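Local coordinates for putative acetyltransferase (Streptococcus mutans, PDB 4E2A), which probably transfers acyl groups, most likely acetyl, as a member of the GNAT family of N-acetyltransferases, at residues L122-E127 with G158-W163. Numbering follows the deposited sequence.
Sequences LEDAFE and GLSWVW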
ATOM      1  N   LEU B 122      10.753  -7.704 -10.158  1.00 38.32           N
ATOM      2  CA  LEU B 122      11.630  -8.620 -10.874  1.00 36.21           C
ATOM      3  C   LEU B 122      11.603  -8.319 -12.354  1.00 42.77           C
ATOM      4  O   LEU B 122      10.669  -7.702 -12.852  1.00 44.31           O
ATOM      5  CB  LEU B 122      11.182 -10.074 -10.668  1.00 37.53           C
ATOM      6  CG  LEU B 122      11.194 -10.623  -9.248  1.00 32.52           C
ATOM      7  CD1 LEU B 122      10.488 -11.992  -9.190  1.00 28.68           C
ATOM      8  CD2 LEU B 122      12.656 -10.700  -8.741  1.00 36.45           C
ATOM      9  N   GLU B 123      12.620  -8.782 -13.065  1.00 43.02           N
ATOM     10  CA  GLU B 123      12.625  -8.663 -14.508  1.00 46.40           C
ATOM     11  C   GLU B 123      12.035  -9.928 -15.137  1.00 45.69           C
ATOM     12  O   GLU B 123      12.188 -11.025 -14.599  1.00 30.88           O
ATOM     13  CB  GLU B 123      14.052  -8.424 -15.010  1.00 55.10           C
ATOM     14  CG  GLU B 123      14.664  -7.108 -14.537  1.00 64.64           C
ATOM     15  CD  GLU B 123      16.183  -7.076 -14.681  1.00 78.52           C
ATOM     16  OE1 GLU B 123      16.842  -6.357 -13.893  1.00 68.51           O
ATOM     17  OE2 GLU B 123      16.717  -7.768 -15.581  1.00 71.06           O
ATOM     18  N   ASP B 124      11.365  -9.780 -16.279  1.00 32.35           N
ATOM     19  CA  ASP B 124      10.854 -10.944 -16.992  1.00 35.02           C
ATOM     20  C   ASP B 124       9.993 -11.811 -16.097  1.00 31.33           C
ATOM     21  O   ASP B 124      10.155 -13.049 -16.088  1.00 26.01           O
ATOM     22  CB  ASP B 124      12.006 -11.801 -17.522  1.00 39.92           C
ATOM     23  CG  ASP B 124      12.440 -11.394 -18.902  1.00 56.59           C
ATOM     24  OD1 ASP B 124      13.664 -11.409 -19.169  1.00 69.40           O
ATOM     25  OD2 ASP B 124      11.554 -11.057 -19.716  1.00 53.89           O
ATOM     26  N   ALA B 125       9.086 -11.158 -15.365  1.00 28.18           N
ATOM     27  CA  ALA B 125       8.279 -11.801 -14.325  1.00 28.77           C
ATOM     28  C   ALA B 125       6.771 -11.804 -14.614  1.00 28.18           C
ATOM     29  O   ALA B 125       6.275 -10.986 -15.392  1.00 27.41           O
ATOM     30  CB  ALA B 125       8.554 -11.163 -12.977  1.00 27.37           C
ATOM     31  N   PHE B 126       6.074 -12.727 -13.938  1.00 23.10           N
ATOM     32  CA  PHE B 126       4.646 -13.020 -14.078  1.00 22.49           C
ATOM     33  C   PHE B 126       4.061 -13.093 -12.646  1.00 24.56           C
ATOM     34  O   PHE B 126       4.583 -13.810 -11.796  1.00 25.07           O
ATOM     35  CB  PHE B 126       4.536 -14.377 -14.803  1.00 19.90           C
ATOM     36  CG  PHE B 126       3.133 -14.856 -15.094  1.00 26.54           C
ATOM     37  CD1 PHE B 126       2.664 -14.911 -16.410  1.00 26.44           C
ATOM     38  CD2 PHE B 126       2.328 -15.353 -14.090  1.00 24.97           C
ATOM     39  CE1 PHE B 126       1.393 -15.392 -16.710  1.00 23.32           C
ATOM     40  CE2 PHE B 126       1.040 -15.849 -14.377  1.00 24.01           C
ATOM     41  CZ  PHE B 126       0.576 -15.865 -15.685  1.00 25.47           C
ATOM     42  N   GLU B 127       2.980 -12.358 -12.397  1.00 20.39           N
ATOM     43  CA  GLU B 127       2.414 -12.197 -11.062  1.00 23.49           C
ATOM     44  C   GLU B 127       1.080 -12.931 -10.922  1.00 21.03           C
ATOM     45  O   GLU B 127       0.218 -12.810 -11.770  1.00 20.72           O
ATOM     46  CB  GLU B 127       2.189 -10.704 -10.751  1.00 24.46           C
ATOM     47  CG  GLU B 127       1.442 -10.449  -9.438  1.00 26.21           C
ATOM     48  CD  GLU B 127       1.054  -8.978  -9.228  1.00 26.41           C
ATOM     49  OE1 GLU B 127       1.221  -8.160 -10.145  1.00 23.52           O
ATOM     50  OE2 GLU B 127       0.570  -8.642  -8.131  1.00 37.02           O
ATOM     51  N   GLY B 158       6.872 -18.056 -21.064  1.00 32.69           N
ATOM     52  CA  GLY B 158       8.262 -17.930 -21.446  1.00 37.51           C
ATOM     53  C   GLY B 158       9.019 -16.920 -20.609  1.00 35.39           C
ATOM     54  O   GLY B 158      10.174 -16.634 -20.892  1.00 30.05           O
ATOM     55  N   LEU B 159       8.374 -16.370 -19.581  1.00 35.66           N
ATOM     56  CA  LEU B 159       9.050 -15.450 -18.669  1.00 29.26           C
ATOM     57  C   LEU B 159       9.960 -16.235 -17.712  1.00 31.77           C
ATOM     58  O   LEU B 159       9.971 -17.466 -17.732  1.00 24.69           O
ATOM     59  CB  LEU B 159       8.033 -14.577 -17.926  1.00 34.96           C
ATOM     60  CG  LEU B 159       7.193 -13.717 -18.877  1.00 39.12           C
ATOM     61  CD1 LEU B 159       5.980 -13.119 -18.186  1.00 28.06           C
ATOM     62  CD2 LEU B 159       8.063 -12.627 -19.502  1.00 37.91           C
ATOM     63  N   SER B 160      10.741 -15.524 -16.901  1.00 23.10           N
ATOM     64  CA  SER B 160      11.738 -16.169 -16.053  1.00 31.41           C
ATOM     65  C   SER B 160      11.241 -16.499 -14.646  1.00 29.16           C
ATOM     66  O   SER B 160      11.710 -17.455 -14.048  1.00 26.73           O
ATOM     67  CB  SER B 160      13.020 -15.336 -15.981  1.00 26.97           C
ATOM     68  OG  SER B 160      13.631 -15.270 -17.259  1.00 33.80           O
ATOM     69  N   TRP B 161      10.282 -15.719 -14.141  1.00 25.32           N
ATOM     70  CA  TRP B 161       9.815 -15.866 -12.760  1.00 27.35           C
ATOM     71  C   TRP B 161       8.287 -15.725 -12.642  1.00 20.54           C
ATOM     72  O   TRP B 161       7.649 -14.980 -13.390  1.00 29.55           O
ATOM     73  CB  TRP B 161      10.514 -14.853 -11.824  1.00 24.73           C
ATOM     74  CG  TRP B 161      12.000 -14.887 -11.899  1.00 27.52           C
ATOM     75  CD1 TRP B 161      12.800 -14.077 -12.645  1.00 37.83           C
ATOM     76  CD2 TRP B 161      12.877 -15.796 -11.214  1.00 31.77           C
ATOM     77  NE1 TRP B 161      14.125 -14.419 -12.466  1.00 32.54           N
ATOM     78  CE2 TRP B 161      14.195 -15.469 -11.597  1.00 38.02           C
ATOM     79  CE3 TRP B 161      12.669 -16.851 -10.320  1.00 31.06           C
ATOM     80  CZ2 TRP B 161      15.306 -16.167 -11.113  1.00 34.70           C
ATOM     81  CZ3 TRP B 161      13.783 -17.542  -9.842  1.00 34.57           C
ATOM     82  CH2 TRP B 161      15.077 -17.190 -10.238  1.00 31.89           C
ATOM     83  N   VAL B 162       7.716 -16.480 -11.718  1.00 22.04           N
ATOM     84  CA  VAL B 162       6.352 -16.244 -11.267  1.00 23.14           C
ATOM     85  C   VAL B 162       6.471 -15.902  -9.787  1.00 19.36           C
ATOM     86  O   VAL B 162       7.258 -16.514  -9.057  1.00 25.23           O
ATOM     87  CB  VAL B 162       5.448 -17.480 -11.518  1.00 22.88           C
ATOM     88  CG1 VAL B 162       6.000 -18.703 -10.815  1.00 26.25           C
ATOM     89  CG2 VAL B 162       3.998 -17.217 -11.073  1.00 26.03           C
ATOM     90  N   TRP B 163       5.743 -14.878  -9.357  1.00 22.20           N
ATOM     91  CA  TRP B 163       5.805 -14.425  -7.981  1.00 20.99           C
ATOM     92  C   TRP B 163       4.435 -14.083  -7.390  1.00 25.04           C
ATOM     93  O   TRP B 163       3.454 -13.872  -8.105  1.00 24.96           O
ATOM     94  CB  TRP B 163       6.747 -13.216  -7.857  1.00 21.86           C
ATOM     95  CG  TRP B 163       6.220 -11.969  -8.485  1.00 25.13           C
ATOM     96  CD1 TRP B 163       6.269 -11.636  -9.802  1.00 23.43           C
ATOM     97  CD2 TRP B 163       5.559 -10.883  -7.818  1.00 20.57           C
ATOM     98  NE1 TRP B 163       5.704 -10.404  -9.995  1.00 23.20           N
ATOM     99  CE2 TRP B 163       5.256  -9.925  -8.806  1.00 24.17           C
ATOM    100  CE3 TRP B 163       5.209 -10.630  -6.492  1.00 25.44           C
ATOM    101  CZ2 TRP B 163       4.601  -8.721  -8.500  1.00 28.14           C
ATOM    102  CZ3 TRP B 163       4.556  -9.437  -6.192  1.00 29.51           C
ATOM    103  CH2 TRP B 163       4.254  -8.505  -7.193  1.00 29.52           C
TER
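Two backbone N-H groups converge on Asp-124 O: Ser-160 N binds it at 2.7 Å, and Trp-161 N adds a weak bond. This double grip opens the pairing of two parallel neighbours, strands 125-133 and 161-167, joined through helix 142-157 as a beta-alpha-beta crossover in the central mixed sheet of the GNAT fold. Phe-126 then bonds both ways, its N to Trp-161 O (2.8 Å) and its O to Trp-163 N (2.9 Å), while Val-162 CA adds a CA-H...O contact to the same Phe-126 O.

Phe-126 and Val-162 project from the sheet face lined by helix 142-157, where both meet Ala-154. With CG anti to the backbone N (chi1 -178°), the Phe-126 ring leads away from 158-163, yet its CD2 still lies 3.9 Å from Val-162 CG2, an oblique approach, while Leu-159 CD1 comes in at the edge of the ring, near its plane.

Ala-125, Glu-127, Trp-161 and Trp-163 occupy the other face. Leu-122 CD1 touches Trp-161 CB and, more loosely, Trp-163 CB; Glu-123 O lies at the edge of the Trp-161 indole, in its plane, 3.7 Å from CD1, and Lys-203 makes a cation-pi contact with the same indole. Trp-163 CG sits between its backbone N and carbonyl carbon (chi1 70°), swinging the indole back across the neighbouring strand, where Ala-125 CB lies 3.9 Å from Trp-163 CD1. Trp-163 NE1 donates to Gln-117 OE1, and Glu-127 OE2 is hydrogen-bonded to Thr-118 OG1. Glu-127, extended beyond CG, passes along one side of this indole near its rim, its carboxylate plane turned 18° from the ring and CG, over the face, 4.0 Å from the centroid of the six-membered ring in a CH-pi contact.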